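D7 protein (Aedes aegypti, PDB 3DZT) binds and sequesters biogenic amines and eicosanoids of the vertebrate host in two separate pockets, and so eases the blood feeding of female mosquitoes. Local coordinates at residues F11-C16 with K52-R57; Q74-A79 with N126-N131; Q148-Y153 with S271-F276. One frame throughout, in Å; residues are numbered along the deposited sequence.

In the fold
Contacts 1 and 2 are buried and belong to the lipid-binding half of the chain, whereas contact 3 is only partly buried and pairs two loops. Contact 1 holds two helices together by a disulfide and apolar packing; contact 2 joins helix 71-79 to the end of helix 121-127 through a glutamine amide; contact 3 rests on a serine hydroxyl and backbone. All three reach the same bound hydroxyeicosatetraenoic acid: contacts 1 and 2 pack on its hydrocarbon, contact 2 also takes its hydroxyl, and contact 3 meets its carboxylate. F13 of contact 1 packs on the F128 carbonyl of contact 2, and T14 on Y274 of contact 3; contacts 2 and 3 do not touch.

Contact 1. Residues F11-C16 with K52-R57; sequences FIFTRC and KCVLVR. With EAH ((5S,7E,9E,11Z,14Z)-5-hydroxyicosa-7,9,11,14-tetraenoic acid), chain C.
A disulfide-linked packing of two helices, C16 of helix 6-20 to C53 of helix 45-58, forms a buried wall of the N-terminal lipid pocket. The segments run roughly antiparallel, at 146°, with axes 9.2 Å apart. The covalent bridge joins C16 SG to C53 SG at 2.1 Å. On the pocket side, V54 splits its methyls: CG2 lies 3.7 Å from C16 CB, while CG1 meets the edge of the F13 ring at CE1, 4.0 Å away. One face of that ring receives the lipid, whose C8 is 3.5 Å from F13 CG, and W37 meets the same phenyl steeply inclined. On the side away from the lipid, R57, extended from CG to NE, runs past the disulfide, which sits at the edge of its guanidinium; its CB lies against I12 CG2 at 3.9 Å. CG of R15, anti to the backbone N (chi1 174°), lies over a face of the R57 guanidinium, 3.5 Å from NH2, and bends at chi2 and chi3 turn the far end of the chain. The two guanidinium planes stand 84° apart; a water accepts from R15 NH1 and R57 NH2, and E210 forms a salt bridge with R15. Helices clamped by disulfides around an apolar pocket are the hallmark of the odorant-binding protein (PBP/GOBP) fold.

Contact 2. Residues Q74-A79 with N126-N131; sequences QEQFKA and NLFHGN. With EAH ((5S,7E,9E,11Z,14Z)-5-hydroxyicosa-7,9,11,14-tetraenoic acid), chain C.
Q76 of helix 71-79 reaches across to the end of helix 121-127, meeting first the F128 ring and then the L127 carbonyl. Its CB lies 3.8 Å from F128 CZ. With CG anti to the backbone N (chi1 -171°), the chain runs out over the phenyl, and CG sits above one face in a CH-pi contact, 4.0 Å from the ring centroid. The opposite face of F128 carries the lipid's terminal methyl, C20, so the ring is sandwiched between glutamine and ligand. The bend at chi2 then lays the amide almost flat against the phenyl, the planes 18° apart. At the tip, NE2 donates to L127 O at 3.0 Å. The acceptor lies in the amide plane and the N-H...O angle is 156°, with the donor slightly tilted from the carbonyl plane. OE1 accepts from the backbone N of F4. Beside this, L127 CD2 packs 4.0 Å from F77 CD1. Past the helix end, G130 O takes the lipid hydroxyl O3 at 3.1 Å, and N131 ND2 bonds back to N126 OD1. With both ends of its amide engaged, Q76 has its rotation fixed: one buried polar group ties the N-terminal segment at F4 to a helix end while its methylenes back a pocket-lining ring.

Contact 3. Residues Q148-Y153 with S271-F276; sequences QKKQSY and SQIYAF. With EAH ((5S,7E,9E,11Z,14Z)-5-hydroxyicosa-7,9,11,14-tetraenoic acid), chain C.
The two loops meet through their backbones, S152 CA lying 4.0 Å from Q272 CA; the first loop holds a type II turn, Q148-Q151, and the second a type I turn, I273-F276. K150 CA comes within 3.0 Å of Q272 O in a CA-H...O contact. The conventional hydrogen bond across the contact runs from Y153 N to S271 OG, 3.0 Å long with an N-H...O angle of 156°. S271 chi1 of 83° sets OG between its own N and carbonyl carbon, facing the start of helix 153-161, while the same hydroxyl also bonds to E268 O. S152 is the N-cap of that helix, its OG bonding E155 N as well as E268. Alongside, S152 CB touches Q272 CG at 3.6 Å, and Q272 NE2 reaches the same E268 carboxylate. E268 belongs to the noradrenaline-binding site, so this junction borders the amine pocket of the C-terminal PBP/GOBP domain. On the other flank the K149 chain, bent at chi3, carries NZ to the lipid carboxylate, 3.2 Å from O2 and, more weakly, 3.4 Å from O1. Y274 sends its hydroxyl to the edge of the Y153 ring, OH lying 3.4 Å from CD1, and that hydroxyl is hydrogen-bonded to E7 of helix 6-20. K150 CD rests on I273 CG2.

Contact 1. Residues F11-C16 with K52-R57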
loop_
_atom_site.group_PDB
_atom_site.type_symbol
_atom_site.label_atom_id
_atom_site.label_comp_id
_atom_site.label_asym_id
_atom_site.label_seq_id
_atom_site.Cartn_x
_atom_site.Cartn_y
_atom_site.Cartn_z
ATOM N N PHE A 11 1.400 1.309 4.450
ATOM C CA PHE A 11 1.734 0.771 3.141
ATOM C C PHE A 11 2.876 1.559 2.489
ATOM O O PHE A 11 3.834 0.986 1.993
ATOM C CB PHE A 11 0.515 0.791 2.215
ATOM C CG PHE A 11 0.819 0.260 0.852
ATOM C CD1 PHE A 11 0.727 -1.099 0.606
ATOM C CD2 PHE A 11 1.249 1.098 -0.162
ATOM C CE1 PHE A 11 1.056 -1.617 -0.677
ATOM C CE2 PHE A 11 1.561 0.596 -1.439
ATOM C CZ PHE A 11 1.459 -0.762 -1.675
ATOM N N ILE A 12 2.750 2.877 2.492
ATOM C CA ILE A 12 3.755 3.753 1.902
ATOM C C ILE A 12 5.092 3.563 2.586
ATOM O O ILE A 12 6.108 3.357 1.916
ATOM C CB ILE A 12 3.320 5.240 2.009
ATOM C CG1 ILE A 12 2.211 5.497 0.977
ATOM C CG2 ILE A 12 4.531 6.181 1.748
ATOM C CD1 ILE A 12 1.524 6.906 1.084
ATOM N N PHE A 13 5.111 3.660 3.910
ATOM C CA PHE A 13 6.393 3.564 4.636
ATOM C C PHE A 13 7.092 2.233 4.358
ATOM O O PHE A 13 8.291 2.196 4.048
ATOM C CB PHE A 13 6.159 3.690 6.145
ATOM C CG PHE A 13 5.638 5.046 6.588
ATOM C CD1 PHE A 13 6.082 6.231 6.005
ATOM C CD2 PHE A 13 4.716 5.112 7.638
ATOM C CE1 PHE A 13 5.563 7.473 6.437
ATOM C CE2 PHE A 13 4.206 6.341 8.089
ATOM C CZ PHE A 13 4.639 7.517 7.486
ATOM N N THR A 14 6.343 1.134 4.485
ATOM C CA THR A 14 6.920 -0.216 4.326
ATOM C C THR A 14 7.347 -0.518 2.891
ATOM O O THR A 14 8.379 -1.127 2.690
ATOM C CB THR A 14 6.009 -1.326 4.901
ATOM O OG1 THR A 14 4.723 -1.274 4.273
ATOM C CG2 THR A 14 5.836 -1.112 6.393
ATOM N N ARG A 15 6.562 -0.095 1.903
ATOM C CA ARG A 15 6.956 -0.265 0.493
ATOM C C ARG A 15 8.260 0.512 0.228
ATOM O O ARG A 15 9.191 -0.024 -0.371
ATOM C CB ARG A 15 5.845 0.215 -0.437
ATOM C CG ARG A 15 6.193 0.237 -1.952
ATOM C CD ARG A 15 6.665 -1.134 -2.485
ATOM N NE ARG A 15 5.632 -2.164 -2.287
ATOM C CZ ARG A 15 4.614 -2.373 -3.135
ATOM N NH1 ARG A 15 4.503 -1.648 -4.251
ATOM N NH2 ARG A 15 3.720 -3.321 -2.882
ATOM N N CYS A 16 8.303 1.769 0.662
ATOM C CA CYS A 16 9.484 2.593 0.440
ATOM C C CYS A 16 10.707 2.008 1.146
ATOM O O CYS A 16 11.815 2.052 0.607
ATOM C CB CYS A 16 9.219 4.043 0.876
ATOM S SG CYS A 16 8.073 4.853 -0.291
ATOM N N LYS A 52 12.876 10.309 -0.740
ATOM C CA LYS A 52 12.157 10.720 -1.971
ATOM C C LYS A 52 10.918 9.848 -2.227
ATOM O O LYS A 52 9.847 10.363 -2.557
ATOM C CB LYS A 52 13.083 10.716 -3.200
ATOM C CG LYS A 52 12.336 11.073 -4.492
ATOM C CD LYS A 52 13.101 10.692 -5.752
ATOM C CE LYS A 52 12.170 10.833 -6.961
ATOM N NZ LYS A 52 12.711 10.191 -8.161
ATOM N N CYS A 53 11.067 8.529 -2.072
ATOM C CA CYS A 53 9.949 7.579 -2.240
ATOM C C CYS A 53 8.722 7.974 -1.415
ATOM O O CYS A 53 7.599 8.044 -1.933
ATOM C CB CYS A 53 10.392 6.178 -1.843
ATOM S SG CYS A 53 9.156 4.871 -2.041
ATOM N N VAL A 54 8.922 8.210 -0.126
ATOM C CA VAL A 54 7.811 8.604 0.756
ATOM C C VAL A 54 7.202 9.952 0.313
ATOM O O VAL A 54 5.965 10.144 0.293
ATOM C CB VAL A 54 8.281 8.677 2.233
ATOM C CG1 VAL A 54 7.159 9.117 3.138
ATOM C CG2 VAL A 54 8.858 7.310 2.671
ATOM N N LEU A 55 8.073 10.901 -0.004
ATOM C CA LEU A 55 7.637 12.238 -0.423
ATOM C C LEU A 55 6.833 12.164 -1.721
ATOM O O LEU A 55 5.830 12.875 -1.882
ATOM C CB LEU A 55 8.846 13.163 -0.616
ATOM C CG LEU A 55 9.586 13.546 0.662
ATOM C CD1 LEU A 55 10.974 14.159 0.333
ATOM C CD2 LEU A 55 8.711 14.501 1.485
ATOM N N VAL A 56 7.258 11.289 -2.627
ATOM C CA VAL A 56 6.518 11.099 -3.891
ATOM C C VAL A 56 5.160 10.419 -3.650
ATOM O O VAL A 56 4.131 10.897 -4.138
ATOM C CB VAL A 56 7.351 10.344 -4.957
ATOM C CG1 VAL A 56 6.444 9.892 -6.123
ATOM C CG2 VAL A 56 8.528 11.224 -5.464
ATOM N N ARG A 57 5.149 9.348 -2.851
ATOM C CA ARG A 57 3.915 8.575 -2.645
ATOM C C ARG A 57 2.862 9.363 -1.888
ATOM O O ARG A 57 1.676 9.155 -2.109
ATOM C CB ARG A 57 4.212 7.247 -1.945
ATOM C CG ARG A 57 4.843 6.233 -2.873
ATOM C CD ARG A 57 4.872 4.850 -2.233
ATOM N NE ARG A 57 5.800 4.008 -2.973
ATOM C CZ ARG A 57 5.451 3.202 -3.968
ATOM N NH1 ARG A 57 4.176 3.091 -4.321
ATOM N NH2 ARG A 57 6.397 2.498 -4.599
HETATM O O1 EAH C . 0.974 2.124 13.628
HETATM C C1 EAH C . 2.130 2.402 13.726
HETATM O O2 EAH C . 2.898 1.601 14.200
HETATM C C2 EAH C . 2.666 3.744 13.333
HETATM C C3 EAH C . 4.139 3.551 13.161
HETATM C C4 EAH C . 4.610 3.740 11.733
HETATM C C5 EAH C . 6.049 4.239 11.722
HETATM O O3 EAH C . 6.173 5.490 12.125
HETATM C C6 EAH C . 6.730 3.930 10.403
HETATM C C7 EAH C . 8.082 4.570 10.232
HETATM C C8 EAH C . 8.187 5.378 8.996
HETATM C C9 EAH C . 9.325 6.252 9.001
HETATM C C10 EAH C . 9.263 7.232 8.125
HETATM C C11 EAH C . 10.460 8.006 8.285
HETATM C C12 EAH C . 10.670 9.159 7.719
HETATM C C13 EAH C . 9.695 9.714 6.758
HETATM C C14 EAH C . 10.340 9.880 5.420
HETATM C C15 EAH C . 10.448 10.950 4.678
HETATM C C16 EAH C . 9.923 12.297 5.021
HETATM C C17 EAH C . 8.501 12.474 4.580
HETATM C C18 EAH C . 7.669 12.190 5.783
HETATM C C19 EAH C . 6.348 12.890 5.903
HETATM C C20 EAH C . 5.293 12.355 5.009
HETATM O O HOH W 1 6.240 0.125 -6.161
#

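Contact 2. Residues Q74-A79 with N126-N131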
loop_
_atom_site.group_PDB
_atom_site.type_symbol
_atom_site.label_atom_id
_atom_site.label_comp_id
_atom_site.label_asym_id
_atom_site.label_seq_id
_atom_site.Cartn_x
_atom_site.Cartn_y
_atom_site.Cartn_z
ATOM N N GLN A 74 -2.302 20.212 4.351
ATOM C CA GLN A 74 -3.603 20.781 4.680
ATOM C C GLN A 74 -4.714 19.736 4.565
ATOM O O GLN A 74 -5.592 19.664 5.435
ATOM C CB GLN A 74 -3.884 22.038 3.857
ATOM C CG GLN A 74 -3.036 23.271 4.268
ATOM C CD GLN A 74 -3.126 23.646 5.772
ATOM O OE1 GLN A 74 -4.175 23.537 6.413
ATOM N NE2 GLN A 74 -2.009 24.103 6.320
ATOM N N GLU A 75 -4.661 18.909 3.522
ATOM C CA GLU A 75 -5.652 17.845 3.351
ATOM C C GLU A 75 -5.604 16.846 4.497
ATOM O O GLU A 75 -6.646 16.390 4.985
ATOM C CB GLU A 75 -5.479 17.121 2.009
ATOM C CG GLU A 75 -6.070 17.887 0.826
ATOM C CD GLU A 75 -7.542 18.245 1.031
ATOM O OE1 GLU A 75 -8.398 17.331 0.960
ATOM O OE2 GLU A 75 -7.835 19.438 1.270
ATOM N N GLN A 76 -4.387 16.519 4.934
ATOM C CA GLN A 76 -4.200 15.555 6.007
ATOM C C GLN A 76 -4.756 16.096 7.327
ATOM O O GLN A 76 -5.430 15.370 8.066
ATOM C CB GLN A 76 -2.721 15.158 6.133
ATOM C CG GLN A 76 -2.470 13.997 7.083
ATOM C CD GLN A 76 -2.904 12.635 6.507
ATOM O OE1 GLN A 76 -3.297 12.530 5.345
ATOM N NE2 GLN A 76 -2.810 11.592 7.328
ATOM N N PHE A 77 -4.475 17.365 7.617
ATOM C CA PHE A 77 -4.944 17.993 8.854
ATOM C C PHE A 77 -6.469 18.124 8.861
ATOM O O PHE A 77 -7.108 17.967 9.903
ATOM C CB PHE A 77 -4.328 19.381 9.013
ATOM C CG PHE A 77 -4.592 20.019 10.346
ATOM C CD1 PHE A 77 -4.551 19.272 11.530
ATOM C CD2 PHE A 77 -4.817 21.392 10.429
ATOM C CE1 PHE A 77 -4.781 19.889 12.775
ATOM C CE2 PHE A 77 -5.046 22.013 11.662
ATOM C CZ PHE A 77 -5.033 21.270 12.834
ATOM N N LYS A 78 -7.041 18.446 7.710
ATOM C CA LYS A 78 -8.510 18.532 7.582
ATOM C C LYS A 78 -9.167 17.185 7.943
ATOM O O LYS A 78 -10.191 17.126 8.644
ATOM C CB LYS A 78 -8.866 18.934 6.154
ATOM C CG LYS A 78 -10.346 18.866 5.854
ATOM C CD LYS A 78 -10.713 19.709 4.648
ATOM C CE LYS A 78 -12.191 19.549 4.328
ATOM N NZ LYS A 78 -12.690 20.705 3.526
ATOM N N ALA A 79 -8.567 16.112 7.464
ATOM C CA ALA A 79 -9.062 14.754 7.729
ATOM C C ALA A 79 -8.837 14.321 9.189
ATOM O O ALA A 79 -9.648 13.556 9.732
ATOM C CB ALA A 79 -8.399 13.764 6.787
ATOM N N ASN A 126 3.225 13.075 13.667
ATOM C CA ASN A 126 1.874 12.980 14.236
ATOM C C ASN A 126 0.793 12.970 13.169
ATOM O O ASN A 126 -0.120 12.147 13.215
ATOM C CB ASN A 126 1.644 14.121 15.232
ATOM C CG ASN A 126 2.450 13.931 16.522
ATOM O OD1 ASN A 126 3.163 12.957 16.666
ATOM N ND2 ASN A 126 2.340 14.866 17.445
ATOM N N LEU A 127 0.929 13.878 12.203
ATOM C CA LEU A 127 -0.083 14.080 11.168
ATOM C C LEU A 127 -0.206 12.885 10.251
ATOM O O LEU A 127 -1.300 12.569 9.790
ATOM C CB LEU A 127 0.285 15.269 10.298
ATOM C CG LEU A 127 -0.428 16.596 10.428
ATOM C CD1 LEU A 127 -0.136 17.405 9.175
ATOM C CD2 LEU A 127 -1.962 16.409 10.610
ATOM N N PHE A 128 0.929 12.254 9.978
ATOM C CA PHE A 128 1.009 11.200 8.960
ATOM C C PHE A 128 1.098 9.786 9.545
ATOM O O PHE A 128 1.648 8.870 8.911
ATOM C CB PHE A 128 2.122 11.503 7.934
ATOM C CG PHE A 128 1.749 12.624 6.970
ATOM C CD1 PHE A 128 0.888 12.364 5.893
ATOM C CD2 PHE A 128 2.201 13.923 7.165
ATOM C CE1 PHE A 128 0.497 13.376 5.013
ATOM C CE2 PHE A 128 1.815 14.963 6.277
ATOM C CZ PHE A 128 0.939 14.685 5.219
ATOM N N HIS A 129 0.504 9.612 10.729
ATOM C CA HIS A 129 0.301 8.280 11.322
ATOM C C HIS A 129 1.623 7.599 11.631
ATOM O O HIS A 129 1.777 6.390 11.458
ATOM C CB HIS A 129 -0.604 7.417 10.427
ATOM C CG HIS A 129 -1.914 8.072 10.117
ATOM N ND1 HIS A 129 -2.760 8.548 11.098
ATOM C CD2 HIS A 129 -2.531 8.317 8.936
ATOM C CE1 HIS A 129 -3.835 9.070 10.536
ATOM N NE2 HIS A 129 -3.732 8.923 9.224
ATOM N N GLY A 130 2.567 8.403 12.108
ATOM C CA GLY A 130 3.874 7.903 12.491
ATOM C C GLY A 130 4.003 7.746 13.998
ATOM O O GLY A 130 4.952 7.106 14.473
ATOM N N ASN A 131 3.074 8.346 14.732
ATOM C CA ASN A 131 3.058 8.318 16.204
ATOM C C ASN A 131 2.307 7.066 16.666
ATOM O O ASN A 131 1.090 6.972 16.540
ATOM C CB ASN A 131 2.397 9.588 16.734
ATOM C CG ASN A 131 2.437 9.714 18.268
ATOM O OD1 ASN A 131 2.097 8.787 18.999
ATOM N ND2 ASN A 131 2.803 10.892 18.746
HETATM O O1 EAH C . 0.974 2.124 13.628
HETATM C C1 EAH C . 2.130 2.402 13.726
HETATM O O2 EAH C . 2.898 1.601 14.200
HETATM C C2 EAH C . 2.666 3.744 13.333
HETATM C C3 EAH C . 4.139 3.551 13.161
HETATM C C4 EAH C . 4.610 3.740 11.733
HETATM C C5 EAH C . 6.049 4.239 11.722
HETATM O O3 EAH C . 6.173 5.490 12.125
HETATM C C6 EAH C . 6.730 3.930 10.403
HETATM C C7 EAH C . 8.082 4.570 10.232
HETATM C C8 EAH C . 8.187 5.378 8.996
HETATM C C9 EAH C . 9.325 6.252 9.001
HETATM C C10 EAH C . 9.263 7.232 8.125
HETATM C C11 EAH C . 10.460 8.006 8.285
HETATM C C12 EAH C . 10.670 9.159 7.719
HETATM C C13 EAH C . 9.695 9.714 6.758
HETATM C C14 EAH C . 10.340 9.880 5.420
HETATM C C15 EAH C . 10.448 10.950 4.678
HETATM C C16 EAH C . 9.923 12.297 5.021
HETATM C C17 EAH C . 8.501 12.474 4.580
HETATM C C18 EAH C . 7.669 12.190 5.783
HETATM C C19 EAH C . 6.348 12.890 5.903
HETATM C C20 EAH C . 5.293 12.355 5.009
#

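Contact 3. Residues Q148-Y153 with S271-F276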
loop_
_atom_site.group_PDB
_atom_site.type_symbol
_atom_site.label_atom_id
_atom_site.label_comp_id
_atom_site.label_asym_id
_atom_site.label_seq_id
_atom_site.Cartn_x
_atom_site.Cartn_y
_atom_site.Cartn_z
ATOM N N GLN A 148 -6.187 -3.985 9.993
ATOM C CA GLN A 148 -5.423 -3.751 11.229
ATOM C C GLN A 148 -3.994 -4.239 11.020
ATOM O O GLN A 148 -3.722 -5.039 10.125
ATOM C CB GLN A 148 -6.060 -4.521 12.394
ATOM C CG GLN A 148 -7.430 -4.003 12.786
ATOM C CD GLN A 148 -7.366 -2.686 13.547
ATOM O OE1 GLN A 148 -6.432 -2.436 14.326
ATOM N NE2 GLN A 148 -8.385 -1.843 13.351
ATOM N N LYS A 149 -3.075 -3.788 11.863
ATOM C CA LYS A 149 -1.689 -4.277 11.751
ATOM C C LYS A 149 -1.661 -5.792 11.947
ATOM O O LYS A 149 -2.422 -6.322 12.782
ATOM C CB LYS A 149 -0.789 -3.580 12.778
ATOM C CG LYS A 149 -0.451 -2.133 12.346
ATOM C CD LYS A 149 0.646 -1.466 13.186
ATOM C CE LYS A 149 0.159 -1.306 14.617
ATOM N NZ LYS A 149 1.180 -0.709 15.545
ATOM N N LYS A 150 -0.816 -6.466 11.152
ATOM C CA LYS A 150 -0.644 -7.936 11.184
ATOM C C LYS A 150 -1.877 -8.728 10.703
ATOM O O LYS A 150 -1.967 -9.940 10.917
ATOM C CB LYS A 150 -0.197 -8.427 12.577
ATOM C CG LYS A 150 1.025 -7.686 13.148
ATOM C CD LYS A 150 2.236 -7.756 12.224
ATOM C CE LYS A 150 3.539 -7.297 12.923
ATOM N NZ LYS A 150 3.368 -6.046 13.750
ATOM N N GLN A 151 -2.793 -8.054 10.011
ATOM C CA GLN A 151 -3.988 -8.719 9.498
ATOM C C GLN A 151 -3.901 -8.879 7.998
ATOM O O GLN A 151 -3.677 -7.910 7.290
ATOM C CB GLN A 151 -5.251 -7.919 9.848
ATOM C CG GLN A 151 -6.517 -8.559 9.298
ATOM C CD GLN A 151 -7.786 -7.776 9.634
ATOM O OE1 GLN A 151 -7.773 -6.535 9.687
ATOM N NE2 GLN A 151 -8.902 -8.501 9.815
ATOM N N SER A 152 -4.099 -10.097 7.506
ATOM C CA SER A 152 -4.247 -10.298 6.055
ATOM C C SER A 152 -5.233 -9.300 5.461
ATOM O O SER A 152 -6.348 -9.137 6.000
ATOM C CB SER A 152 -4.757 -11.720 5.807
ATOM O OG SER A 152 -5.213 -11.861 4.476
ATOM N N TYR A 153 -4.850 -8.622 4.369
ATOM C CA TYR A 153 -5.788 -7.700 3.725
ATOM C C TYR A 153 -7.013 -8.467 3.216
ATOM O O TYR A 153 -8.142 -7.957 3.226
ATOM C CB TYR A 153 -5.149 -6.847 2.596
ATOM C CG TYR A 153 -5.883 -5.496 2.488
ATOM C CD1 TYR A 153 -5.373 -4.356 3.119
ATOM C CD2 TYR A 153 -7.121 -5.397 1.839
ATOM C CE1 TYR A 153 -6.057 -3.143 3.061
ATOM C CE2 TYR A 153 -7.819 -4.197 1.793
ATOM C CZ TYR A 153 -7.280 -3.076 2.406
ATOM O OH TYR A 153 -7.952 -1.886 2.371
ATOM N N SER A 271 0.684 -9.699 2.644
ATOM C CA SER A 271 -0.218 -8.655 3.132
ATOM C C SER A 271 -0.454 -8.802 4.647
ATOM O O SER A 271 -0.895 -7.855 5.287
ATOM C CB SER A 271 -1.565 -8.656 2.377
ATOM O OG SER A 271 -2.479 -9.609 2.885
ATOM N N GLN A 272 -0.167 -9.978 5.202
ATOM C CA GLN A 272 -0.322 -10.210 6.642
ATOM C C GLN A 272 0.655 -9.428 7.503
ATOM O O GLN A 272 0.392 -9.211 8.694
ATOM C CB GLN A 272 -0.198 -11.696 6.975
ATOM C CG GLN A 272 -1.255 -12.554 6.267
ATOM C CD GLN A 272 -1.054 -14.046 6.456
ATOM O OE1 GLN A 272 -0.186 -14.496 7.228
ATOM N NE2 GLN A 272 -1.871 -14.833 5.758
ATOM N N ILE A 273 1.797 -9.045 6.937
ATOM C CA ILE A 273 2.814 -8.297 7.715
ATOM C C ILE A 273 3.435 -7.326 6.731
ATOM O O ILE A 273 4.160 -7.754 5.827
ATOM C CB ILE A 273 3.945 -9.212 8.230
ATOM C CG1 ILE A 273 3.382 -10.467 8.903
ATOM C CG2 ILE A 273 4.896 -8.393 9.164
ATOM C CD1 ILE A 273 4.431 -11.545 9.235
ATOM N N TYR A 274 3.103 -6.040 6.846
ATOM C CA TYR A 274 3.599 -5.087 5.843
ATOM C C TYR A 274 5.119 -5.018 5.831
ATOM O O TYR A 274 5.708 -4.824 4.762
ATOM C CB TYR A 274 2.986 -3.696 6.022
ATOM C CG TYR A 274 1.579 -3.594 5.443
ATOM C CD1 TYR A 274 0.808 -4.761 5.159
ATOM C CD2 TYR A 274 1.007 -2.352 5.203
ATOM C CE1 TYR A 274 -0.496 -4.645 4.622
ATOM C CE2 TYR A 274 -0.282 -2.238 4.669
ATOM C CZ TYR A 274 -1.022 -3.379 4.408
ATOM O OH TYR A 274 -2.287 -3.211 3.907
ATOM N N ALA A 275 5.736 -5.210 7.007
ATOM C CA ALA A 275 7.204 -5.298 7.135
ATOM C C ALA A 275 7.809 -6.680 6.800
ATOM O O ALA A 275 8.948 -6.965 7.190
ATOM C CB ALA A 275 7.614 -4.882 8.559
ATOM N N PHE A 276 7.053 -7.517 6.078
ATOM C CA PHE A 276 7.431 -8.906 5.718
ATOM C C PHE A 276 8.909 -9.082 5.374
ATOM O O PHE A 276 9.578 -9.985 5.903
ATOM C CB PHE A 276 6.580 -9.347 4.531
ATOM C CG PHE A 276 6.706 -10.818 4.180
ATOM C CD1 PHE A 276 5.923 -11.775 4.836
ATOM C CD2 PHE A 276 7.565 -11.234 3.148
ATOM C CE1 PHE A 276 6.045 -13.147 4.510
ATOM C CE2 PHE A 276 7.682 -12.592 2.811
ATOM C CZ PHE A 276 6.911 -13.541 3.495
HETATM O O1 EAH C . 0.974 2.124 13.628
HETATM C C1 EAH C . 2.130 2.402 13.726
HETATM O O2 EAH C . 2.898 1.601 14.200
HETATM C C2 EAH C . 2.666 3.744 13.333
HETATM C C3 EAH C . 4.139 3.551 13.161
HETATM C C4 EAH C . 4.610 3.740 11.733
HETATM C C5 EAH C . 6.049 4.239 11.722
HETATM O O3 EAH C . 6.173 5.490 12.125
HETATM C C6 EAH C . 6.730 3.930 10.403
HETATM C C7 EAH C . 8.082 4.570 10.232
HETATM C C8 EAH C . 8.187 5.378 8.996
HETATM C C9 EAH C . 9.325 6.252 9.001
HETATM C C10 EAH C . 9.263 7.232 8.125
HETATM C C11 EAH C . 10.460 8.006 8.285
HETATM C C12 EAH C . 10.670 9.159 7.719
HETATM C C13 EAH C . 9.695 9.714 6.758
HETATM C C14 EAH C . 10.340 9.880 5.420
HETATM C C15 EAH C . 10.448 10.950 4.678
HETATM C C16 EAH C . 9.923 12.297 5.021
HETATM C C17 EAH C . 8.501 12.474 4.580
HETATM C C18 EAH C . 7.669 12.190 5.783
HETATM C C19 EAH C . 6.348 12.890 5.903
HETATM C C20 EAH C . 5.293 12.355 5.009
#